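Local coordinates for BH2358 protein (Bacillus halodurans C-125, PDB 2RBD) that is of unknown function but probably belongs to the spore coat, and is built as a bundle of four long helices like members of the ferritin clan, at residues N34-R37 with S38-N41; Q65-E68 with L69-N73; G114-T117 with C118-I122. One frame throughout, in Å; residues are numbered along the deposited sequence.

Contact 1: N34-R37 with S38-N41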
ATOM      1  N   ASN A  34      17.552   7.546  14.337  1.00 14.47           N
ATOM      2  CA  ASN A  34      18.574   6.767  15.014  1.00 13.48           C
ATOM      3  C   ASN A  34      19.417   5.964  14.030  1.00 12.13           C
ATOM      4  O   ASN A  34      20.636   5.990  14.093  1.00 11.66           O
ATOM      5  CB  ASN A  34      17.899   5.857  16.040  1.00 14.35           C
ATOM      6  CG  ASN A  34      18.879   4.896  16.698  1.00 19.21           C
ATOM      7  OD1 ASN A  34      19.847   5.323  17.253  1.00 22.96           O
ATOM      8  ND2 ASN A  34      18.617   3.617  16.617  1.00 26.27           N
ATOM      9  N   GLY A  35      18.774   5.272  13.098  1.00 10.87           N
ATOM     10  CA  GLY A  35      19.519   4.500  12.088  1.00 11.46           C
ATOM     11  C   GLY A  35      20.381   5.353  11.188  1.00 11.62           C
ATOM     12  O   GLY A  35      21.511   4.993  10.886  1.00 12.73           O
ATOM     13  N   TYR A  36      19.850   6.492  10.775  1.00 12.45           N
ATOM     14  CA  TYR A  36      20.588   7.380   9.906  1.00 12.31           C
ATOM     15  C   TYR A  36      21.768   8.039  10.653  1.00 10.50           C
ATOM     16  O   TYR A  36      22.793   8.281  10.066  1.00 11.35           O
ATOM     17  CB  TYR A  36      19.686   8.458   9.305  1.00 12.49           C
ATOM     18  CG  TYR A  36      18.693   7.976   8.287  1.00 11.34           C
ATOM     19  CD1 TYR A  36      18.388   6.635   8.123  1.00 13.35           C
ATOM     20  CD2 TYR A  36      17.960   8.891   7.571  1.00 14.40           C
ATOM     21  CE1 TYR A  36      17.424   6.220   7.179  1.00 15.77           C
ATOM     22  CE2 TYR A  36      17.004   8.481   6.636  1.00 14.60           C
ATOM     23  CZ  TYR A  36      16.744   7.172   6.460  1.00 13.36           C
ATOM     24  OH  TYR A  36      15.769   6.804   5.549  1.00 14.74           O
ATOM     25  N   ARG A  37      21.601   8.346  11.936  1.00 11.41           N
ATOM     26  CA  ARG A  37      22.736   8.815  12.730  1.00 13.06           C
ATOM     27  C   ARG A  37      23.838   7.749  12.787  1.00 12.89           C
ATOM     28  O   ARG A  37      25.038   8.059  12.743  1.00 14.15           O
ATOM     29  CB  ARG A  37      22.238   9.221  14.101  1.00 10.70           C
ATOM     30  CG  ARG A  37      21.556  10.580  14.085  1.00 10.32           C
ATOM     31  CD  ARG A  37      20.933  10.865  15.436  1.00 12.84           C
ATOM     32  NE  ARG A  37      20.598  12.280  15.576  1.00 14.65           N
ATOM     33  CZ  ARG A  37      19.863  12.748  16.577  1.00 15.16           C
ATOM     34  NH1 ARG A  37      19.284  11.946  17.447  1.00 17.22           N
ATOM     35  NH2 ARG A  37      19.685  14.043  16.702  1.00 20.45           N
ATOM     36  N   SER A  38      23.437   6.480  12.823  1.00 11.32           N
ATOM     37  CA  SER A  38      24.448   5.415  12.731  1.00 12.13           C
ATOM     38  C   SER A  38      25.055   5.404  11.331  1.00 12.39           C
ATOM     39  O   SER A  38      26.275   5.415  11.185  1.00 12.71           O
ATOM     40  CB  SER A  38      23.859   4.060  13.052  1.00 14.63           C
ATOM     41  OG  SER A  38      24.879   3.080  13.029  1.00 18.01           O
ATOM     42  N   PHE A  39      24.217   5.503  10.289  1.00 13.74           N
ATOM     43  CA  PHE A  39      24.731   5.558   8.916  1.00 12.55           C
ATOM     44  C   PHE A  39      25.724   6.695   8.677  1.00 15.10           C
ATOM     45  O   PHE A  39      26.661   6.511   7.932  1.00 15.19           O
ATOM     46  CB  PHE A  39      23.598   5.678   7.921  1.00 14.34           C
ATOM     47  CG  PHE A  39      22.800   4.408   7.696  1.00 11.87           C
ATOM     48  CD1 PHE A  39      23.275   3.140   8.004  1.00 16.30           C
ATOM     49  CD2 PHE A  39      21.575   4.511   7.082  1.00 16.45           C
ATOM     50  CE1 PHE A  39      22.499   2.000   7.737  1.00 16.62           C
ATOM     51  CE2 PHE A  39      20.793   3.393   6.821  1.00 18.54           C
ATOM     52  CZ  PHE A  39      21.260   2.144   7.166  1.00 19.13           C
ATOM     53  N   ILE A  40      25.547   7.846   9.313  1.00 13.18           N
ATOM     54  CA  ILE A  40      26.532   8.927   9.181  0.60 14.93           C
ATOM     55  C   ILE A  40      27.926   8.418   9.546  1.00 14.56           C
ATOM     56  O   ILE A  40      28.894   8.712   8.873  1.00 16.58           O
ATOM     57  CB  ILE A  40      26.144  10.166  10.062  0.60 15.89           C
ATOM     58  CG1 ILE A  40      25.199  11.078   9.275  0.60 23.72           C
ATOM     59  CG2 ILE A  40      27.372  10.974  10.524  0.60 18.04           C
ATOM     60  CD1 ILE A  40      24.235  11.813  10.171  0.60 28.74           C
ATOM     61  N   ASN A  41      28.006   7.631  10.610  1.00 15.13           N
ATOM     62  CA  ASN A  41      29.269   7.052  11.056  1.00 13.96           C
ATOM     63  C   ASN A  41      29.844   5.975  10.134  1.00 15.69           C
ATOM     64  O   ASN A  41      31.051   5.728  10.164  1.00 18.61           O
ATOM     65  CB  ASN A  41      29.115   6.527  12.470  1.00 14.39           C
ATOM     66  CG  ASN A  41      29.044   7.660  13.502  1.00 16.84           C
ATOM     67  OD1 ASN A  41      29.742   8.649  13.349  1.00 18.34           O
ATOM     68  ND2 ASN A  41      28.259   7.501  14.542  1.00 15.40           N
TER
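Gly35 and Phe39 meet twice, through the backbone and through the phenyl ring, one turn apart within helix 16-42. Three backbone hydrogen bonds of i to i+4 type tie the segments together: Ser38 N to Asn34 O, Phe39 N to Gly35 O (2.8 Å) and Ile40 N to Tyr36 O (2.9 Å). The N-H of Phe39 points at its acceptor at 160°, a little straighter than the other two.

Beyond the hydrogen bonds, Gly35 O lies over one face of the Phe39 ring, off centre and 3.5 Å from CG. With CG turned back beside its own backbone N (chi1 -74°), the ring lies against the preceding turn. The ring also meets Tyr36 obliquely, CD2 of Phe39 being 4.0 Å from CD1 of Tyr36. With the ring cut back to an alanine here, Tyr36 CD1 would probably lose this neighbour and a gap would open beside the Gly35 carbonyl.

The polar ends turn to partners beyond the two segments. Tyr36 OH is hydrogen-bonded to Asp110 OD2, Asn34 OD1 to Arg84 NE, and Asn41 ND2 to Pro85 O of its own chain and to Gly95 O of the second subunit.

Tyr36 packs on Met59 of helix 46-72 and on Ile107 of helix 100-124, while Phe39 rests on Ile103 and Thr106 of the latter and on Phe98 of the second subunit, so this buried stretch of helix faces both the core of its own helical bundle and a subunit interface.

Contact 2: Q65-E68 with L69-N73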
ATOM      1  N   GLN A  65       6.183  19.150  14.515  1.00 17.67           N
ATOM      2  CA  GLN A  65       4.781  19.318  14.247  1.00 16.76           C
ATOM      3  C   GLN A  65       3.916  18.162  14.788  1.00 14.27           C
ATOM      4  O   GLN A  65       2.810  18.389  15.316  1.00 17.69           O
ATOM      5  CB  GLN A  65       4.575  19.439  12.747  1.00 20.09           C
ATOM      6  CG  GLN A  65       5.173  20.672  12.188  1.00 28.50           C
ATOM      7  CD  GLN A  65       4.961  20.743  10.695  1.00 33.28           C
ATOM      8  OE1 GLN A  65       3.816  20.673  10.214  1.00 31.33           O
ATOM      9  NE2 GLN A  65       6.078  20.821   9.943  1.00 40.86           N
ATOM     10  N   LEU A  66       4.390  16.926  14.590  1.00 16.06           N
ATOM     11  CA  LEU A  66       3.690  15.751  15.068  1.00 13.03           C
ATOM     12  C   LEU A  66       3.585  15.715  16.586  1.00 15.01           C
ATOM     13  O   LEU A  66       2.539  15.385  17.119  1.00 14.12           O
ATOM     14  CB  LEU A  66       4.390  14.483  14.580  1.00 14.63           C
ATOM     15  CG  LEU A  66       4.337  14.240  13.081  1.00 17.29           C
ATOM     16  CD1 LEU A  66       5.532  13.324  12.662  1.00 22.09           C
ATOM     17  CD2 LEU A  66       3.038  13.649  12.708  1.00 20.97           C
ATOM     18  N   GLU A  67       4.680  16.054  17.255  1.00 15.77           N
ATOM     19  CA  GLU A  67       4.681  16.031  18.712  0.70 18.25           C
ATOM     20  C   GLU A  67       3.741  17.105  19.242  1.00 16.30           C
ATOM     21  O   GLU A  67       3.022  16.874  20.208  1.00 18.09           O
ATOM     22  CB  GLU A  67       6.110  16.145  19.267  0.70 16.14           C
ATOM     23  CG  GLU A  67       6.921  14.866  18.958  0.70 20.36           C
ATOM     24  CD  GLU A  67       8.305  14.830  19.576  0.70 26.33           C
ATOM     25  OE1 GLU A  67       8.892  15.918  19.811  0.70 28.95           O
ATOM     26  OE2 GLU A  67       8.798  13.707  19.844  0.70 38.02           O
ATOM     27  N   GLU A  68       3.681  18.251  18.599  1.00 15.31           N
ATOM     28  CA  GLU A  68       2.751  19.300  19.046  1.00 16.80           C
ATOM     29  C   GLU A  68       1.311  18.849  18.853  1.00 16.55           C
ATOM     30  O   GLU A  68       0.453  19.069  19.719  1.00 17.93           O
ATOM     31  CB  GLU A  68       3.023  20.614  18.329  1.00 21.09           C
ATOM     32  CG  GLU A  68       1.994  21.726  18.650  1.00 26.48           C
ATOM     33  CD  GLU A  68       1.879  22.034  20.178  1.00 51.15           C
ATOM     34  OE1 GLU A  68       2.917  21.960  20.910  1.00 56.95           O
ATOM     35  OE2 GLU A  68       0.746  22.363  20.645  1.00 60.73           O
ATOM     36  N   LEU A  69       1.029  18.188  17.740  1.00 17.04           N
ATOM     37  CA  LEU A  69      -0.309  17.644  17.497  1.00 17.31           C
ATOM     38  C   LEU A  69      -0.700  16.644  18.552  1.00 17.98           C
ATOM     39  O   LEU A  69      -1.757  16.760  19.187  1.00 18.84           O
ATOM     40  CB  LEU A  69      -0.374  16.986  16.098  1.00 18.46           C
ATOM     41  CG  LEU A  69      -1.703  16.318  15.722  1.00 18.57           C
ATOM     42  CD1 LEU A  69      -2.816  17.354  15.560  1.00 19.26           C
ATOM     43  CD2 LEU A  69      -1.541  15.445  14.461  1.00 21.16           C
ATOM     44  N   LEU A  70       0.164  15.677  18.793  1.00 16.38           N
ATOM     45  CA  LEU A  70      -0.137  14.668  19.823  1.00 16.00           C
ATOM     46  C   LEU A  70      -0.212  15.235  21.229  1.00 17.33           C
ATOM     47  O   LEU A  70      -1.122  14.877  21.990  1.00 17.89           O
ATOM     48  CB  LEU A  70       0.843  13.504  19.758  1.00 18.67           C
ATOM     49  CG  LEU A  70       0.784  12.722  18.449  1.00 18.30           C
ATOM     50  CD1 LEU A  70       1.728  11.532  18.618  1.00 25.61           C
ATOM     51  CD2 LEU A  70      -0.611  12.287  18.061  1.00 22.83           C
ATOM     52  N   ARG A  71       0.705  16.128  21.557  1.00 15.80           N
ATOM     53  CA  ARG A  71       0.700  16.729  22.913  1.00 18.77           C
ATOM     54  C   ARG A  71      -0.574  17.541  23.158  1.00 18.77           C
ATOM     55  O   ARG A  71      -1.084  17.581  24.288  1.00 22.04           O
ATOM     56  CB  ARG A  71       1.925  17.616  23.147  1.00 20.27           C
ATOM     57  CG  ARG A  71       3.216  16.856  23.454  1.00 25.32           C
ATOM     58  CD  ARG A  71       4.272  17.820  24.044  1.00 25.49           C
ATOM     59  NE  ARG A  71       4.321  19.013  23.217  1.00 40.06           N
ATOM     60  CZ  ARG A  71       5.233  19.241  22.277  1.00 39.70           C
ATOM     61  NH1 ARG A  71       6.273  18.410  22.097  1.00 43.99           N
ATOM     62  NH2 ARG A  71       5.123  20.341  21.537  1.00 34.81           N
ATOM     63  N   SER A  72      -1.101  18.196  22.117  1.00 17.14           N
ATOM     64  CA  SER A  72      -2.294  19.019  22.245  0.60 18.98           C
ATOM     65  C   SER A  72      -3.573  18.181  22.256  1.00 20.11           C
ATOM     66  O   SER A  72      -4.655  18.702  22.472  1.00 20.51           O
ATOM     67  CB  SER A  72      -2.418  20.005  21.085  0.60 20.29           C
ATOM     68  OG  SER A  72      -1.266  20.806  20.942  0.60 24.25           O
ATOM     69  N   ASN A  73      -3.467  16.901  21.966  1.00 17.37           N
ATOM     70  CA  ASN A  73      -4.653  16.060  21.882  1.00 18.55           C
ATOM     71  C   ASN A  73      -4.624  14.894  22.862  1.00 18.99           C
ATOM     72  O   ASN A  73      -5.375  13.948  22.749  1.00 20.07           O
ATOM     73  CB  ASN A  73      -4.834  15.570  20.436  1.00 18.58           C
ATOM     74  CG  ASN A  73      -5.381  16.636  19.531  1.00 20.63           C
ATOM     75  OD1 ASN A  73      -6.596  16.752  19.379  1.00 20.21           O
ATOM     76  ND2 ASN A  73      -4.504  17.437  18.941  1.00 18.20           N
TER
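Glu68 and Arg71 form a salt bridge on the surface of the last turns of helix 46-72, one of the four long helices of this ferritin-like bundle. Arg71 NH2 donates to Glu68 OE1 over 2.8 Å, on the anti side of the carboxylate and somewhat out of its plane, and the hydrogen bond is bent, its N-H...O angle 146°. The two side chains cross at about a right angle, with carboxylate and guanidinium planes 61° apart. A bend at chi3 folds the arginine back along the helix, laying one face of its guanidinium over Glu67 O, 3.8 Å above the plane and near the group's centre. Arg71 also touches a crystal neighbour, so its pose may owe something to the lattice.

Glu68 O accepts the backbone N-H of Ser72 at 3.0 Å. The Ser72 hydroxyl reaches the same oxygen from the other face of the carbonyl plane, but this bond is tentative because the serine has a second conformer. Just past the helix, the side chain of Asn73 turns back to it: ND2 donates to Leu69 O at 2.8 Å along a nearly straight line, 169°, with the acceptor in the amide plane. Its OD1 is hydrogen-bonded to Arg127, which fixes the amide from both ends.

The leucines are buried against the rest of the bundle. Leu66 packs on Tyr25 and Phe134, Leu69 on Asp129, and Leu70 on Thr22, Leu26 and Leu77. Leu66 O takes the backbone N-H of Leu70 at 2.9 Å, and Leu70 CG lies 3.5 Å from that same oxygen.

Contact 3: G114-T117 with C118-I122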
ATOM      1  N   GLY A 114       7.783   6.266   2.748  1.00 11.08           N
ATOM      2  CA  GLY A 114       7.229   7.473   3.410  1.00 11.92           C
ATOM      3  C   GLY A 114       6.246   8.248   2.570  1.00 10.79           C
ATOM      4  O   GLY A 114       5.272   8.766   3.080  1.00 11.71           O
ATOM      5  N   LEU A 115       6.494   8.304   1.261  1.00 10.35           N
ATOM      6  CA  LEU A 115       5.557   8.931   0.313  1.00  9.92           C
ATOM      7  C   LEU A 115       4.198   8.243   0.399  1.00 10.04           C
ATOM      8  O   LEU A 115       3.147   8.882   0.524  1.00 11.89           O
ATOM      9  CB  LEU A 115       6.101   8.845  -1.105  1.00 13.33           C
ATOM     10  CG  LEU A 115       7.223   9.801  -1.485  1.00 16.94           C
ATOM     11  CD1 LEU A 115       7.572   9.478  -2.944  1.00 17.73           C
ATOM     12  CD2 LEU A 115       6.836  11.329  -1.255  1.00 18.31           C
ATOM     13  N   VAL A 116       4.241   6.907   0.338  1.00 10.48           N
ATOM     14  CA  VAL A 116       3.043   6.079   0.445  1.00 10.49           C
ATOM     15  C   VAL A 116       2.343   6.277   1.787  1.00 10.54           C
ATOM     16  O   VAL A 116       1.129   6.488   1.820  1.00 10.45           O
ATOM     17  CB  VAL A 116       3.351   4.614   0.149  1.00 10.19           C
ATOM     18  CG1 VAL A 116       2.145   3.696   0.513  1.00 12.06           C
ATOM     19  CG2 VAL A 116       3.703   4.456  -1.365  1.00 11.14           C
ATOM     20  N   THR A 117       3.090   6.253   2.871  1.00 10.63           N
ATOM     21  CA  THR A 117       2.485   6.482   4.179  1.00 10.91           C
ATOM     22  C   THR A 117       1.804   7.846   4.279  1.00 11.70           C
ATOM     23  O   THR A 117       0.682   7.959   4.759  1.00 10.82           O
ATOM     24  CB  THR A 117       3.516   6.323   5.286  1.00 10.16           C
ATOM     25  OG1 THR A 117       4.187   5.061   5.125  1.00 12.01           O
ATOM     26  CG2 THR A 117       2.829   6.407   6.661  1.00 10.50           C
ATOM     27  N   CYS A 118       2.457   8.893   3.801  1.00 10.90           N
ATOM     28  CA  CYS A 118       1.804  10.195   3.749  1.00 10.45           C
ATOM     29  C   CYS A 118       0.473  10.147   3.006  1.00 10.75           C
ATOM     30  O   CYS A 118      -0.528  10.667   3.508  1.00 11.74           O
ATOM     31  CB  CYS A 118       2.709  11.254   3.128  1.00 12.00           C
ATOM     32  SG  CYS A 118       4.101  11.761   4.172  1.00 12.57           S
ATOM     33  N   SER A 119       0.445   9.512   1.826  1.00 10.15           N
ATOM     34  CA  SER A 119      -0.789   9.443   1.043  1.00  9.29           C
ATOM     35  C   SER A 119      -1.876   8.668   1.747  1.00 11.36           C
ATOM     36  O   SER A 119      -3.048   9.024   1.707  1.00 10.90           O
ATOM     37  CB  SER A 119      -0.505   8.854  -0.335  1.00 12.31           C
ATOM     38  OG  SER A 119       0.324   9.746  -1.088  1.00 12.36           O
ATOM     39  N   GLN A 120      -1.497   7.587   2.417  1.00 11.16           N
ATOM     40  CA  GLN A 120      -2.431   6.815   3.233  1.00 10.51           C
ATOM     41  C   GLN A 120      -3.094   7.641   4.356  1.00 10.68           C
ATOM     42  O   GLN A 120      -4.317   7.548   4.531  1.00 11.69           O
ATOM     43  CB  GLN A 120      -1.732   5.604   3.859  1.00 10.12           C
ATOM     44  CG  GLN A 120      -1.289   4.539   2.845  1.00  9.12           C
ATOM     45  CD  GLN A 120      -0.438   3.434   3.424  1.00 12.97           C
ATOM     46  OE1 GLN A 120      -0.507   2.254   2.951  1.00 16.93           O
ATOM     47  NE2 GLN A 120       0.383   3.760   4.348  1.00  9.74           N
ATOM     48  N   ILE A 121      -2.285   8.422   5.056  1.00 11.01           N
ATOM     49  CA  ILE A 121      -2.779   9.261   6.141  1.00 12.02           C
ATOM     50  C   ILE A 121      -3.696  10.351   5.605  1.00 13.02           C
ATOM     51  O   ILE A 121      -4.761  10.622   6.194  1.00 14.26           O
ATOM     52  CB  ILE A 121      -1.630   9.798   6.993  1.00 10.67           C
ATOM     53  CG1 ILE A 121      -0.927   8.626   7.722  1.00 13.89           C
ATOM     54  CG2 ILE A 121      -2.179  10.818   8.025  1.00 13.18           C
ATOM     55  CD1 ILE A 121       0.340   9.017   8.531  1.00 12.43           C
ATOM     56  N   ILE A 122      -3.310  10.972   4.502  1.00 12.73           N
ATOM     57  CA  ILE A 122      -4.158  12.010   3.905  1.00 11.97           C
ATOM     58  C   ILE A 122      -5.503  11.415   3.587  1.00 14.45           C
ATOM     59  O   ILE A 122      -6.549  11.990   3.934  1.00 16.57           O
ATOM     60  CB  ILE A 122      -3.544  12.598   2.615  1.00 12.90           C
ATOM     61  CG1 ILE A 122      -2.239  13.340   2.937  1.00 13.12           C
ATOM     62  CG2 ILE A 122      -4.596  13.540   1.860  1.00 13.55           C
ATOM     63  CD1 ILE A 122      -1.361  13.669   1.679  1.00 11.60           C
TER
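Gly114 to Cys118, Leu115 to Ser119, Val116 to Gln120 and Thr117 to Ile121 are joined by four consecutive i to i+4 backbone hydrogen bonds, of which Cys118 N to Gly114 O (2.9 Å) is the straightest at 171°, while the amides of Gln120 and Ile121 meet their acceptors almost along the C=O axis.

Side chains follow the same spacing. Thr117 and Ile121 lie side by side and point the same way, CG2 of the threonine 4.1 Å from CD1 of the isoleucine. The Thr117 hydroxyl sits beside its own backbone N (chi1 -52°), which directs OG1 back to a hydrogen bond with Lys113 O and leaves the methyl for Ile121. Ile121 CG1 in turn comes within 3.4 Å of Thr117 O.

Residues 114-122 lie on helix 100-124, the third long helix of the four-helix bundle, a fold in keeping with the ferritin clan; here Thr117 and Cys118 pack on Tyr25 of helix 16-42, and Ile121 on Phe134 of helix 128-155.

Cys118 SG is turned toward the preceding turn and rests 3.4 Å from Gly114 O. The aliphatic part of Gln120 crosses Val116 obliquely, its CG 3.3 Å from Val116 O and its CD 3.9 Å from Val116 CG1.

Ser119 OG is hydrogen-bonded to Ser119 OG and to His138 NE2 of the third subunit, where Leu115 and Ile122 pack reciprocally on their counterparts, consistent with a local twofold. Gln120 packs on Val116 of the third subunit and on Gln120 of the fourth, beside a tetraethylene glycol probably from the crystallisation liquor.

Overall arrangement
Contacts 1, 2 and 3 come in series along the chain, each within a different long helix: 16-42, 46-72 and 100-124. None touches another. Centres of contacts 1 and 2 are 26 Å apart, those of 1 and 3 are 24 Å apart, on opposite sides of the chain's centre, and those of 2 and 3 are 18 Å apart, with nearest atoms about 7 Å. With helix 128-155 these helices make up the bundle, and each contact turns a face to it. Their outer faces differ: contact 1 meets the second subunit, contact 3 the third and fourth, while contact 2 is more exposed and reaches the third subunit through Asn73 alone, so the same bundle provides distinct surfaces for the tetramer.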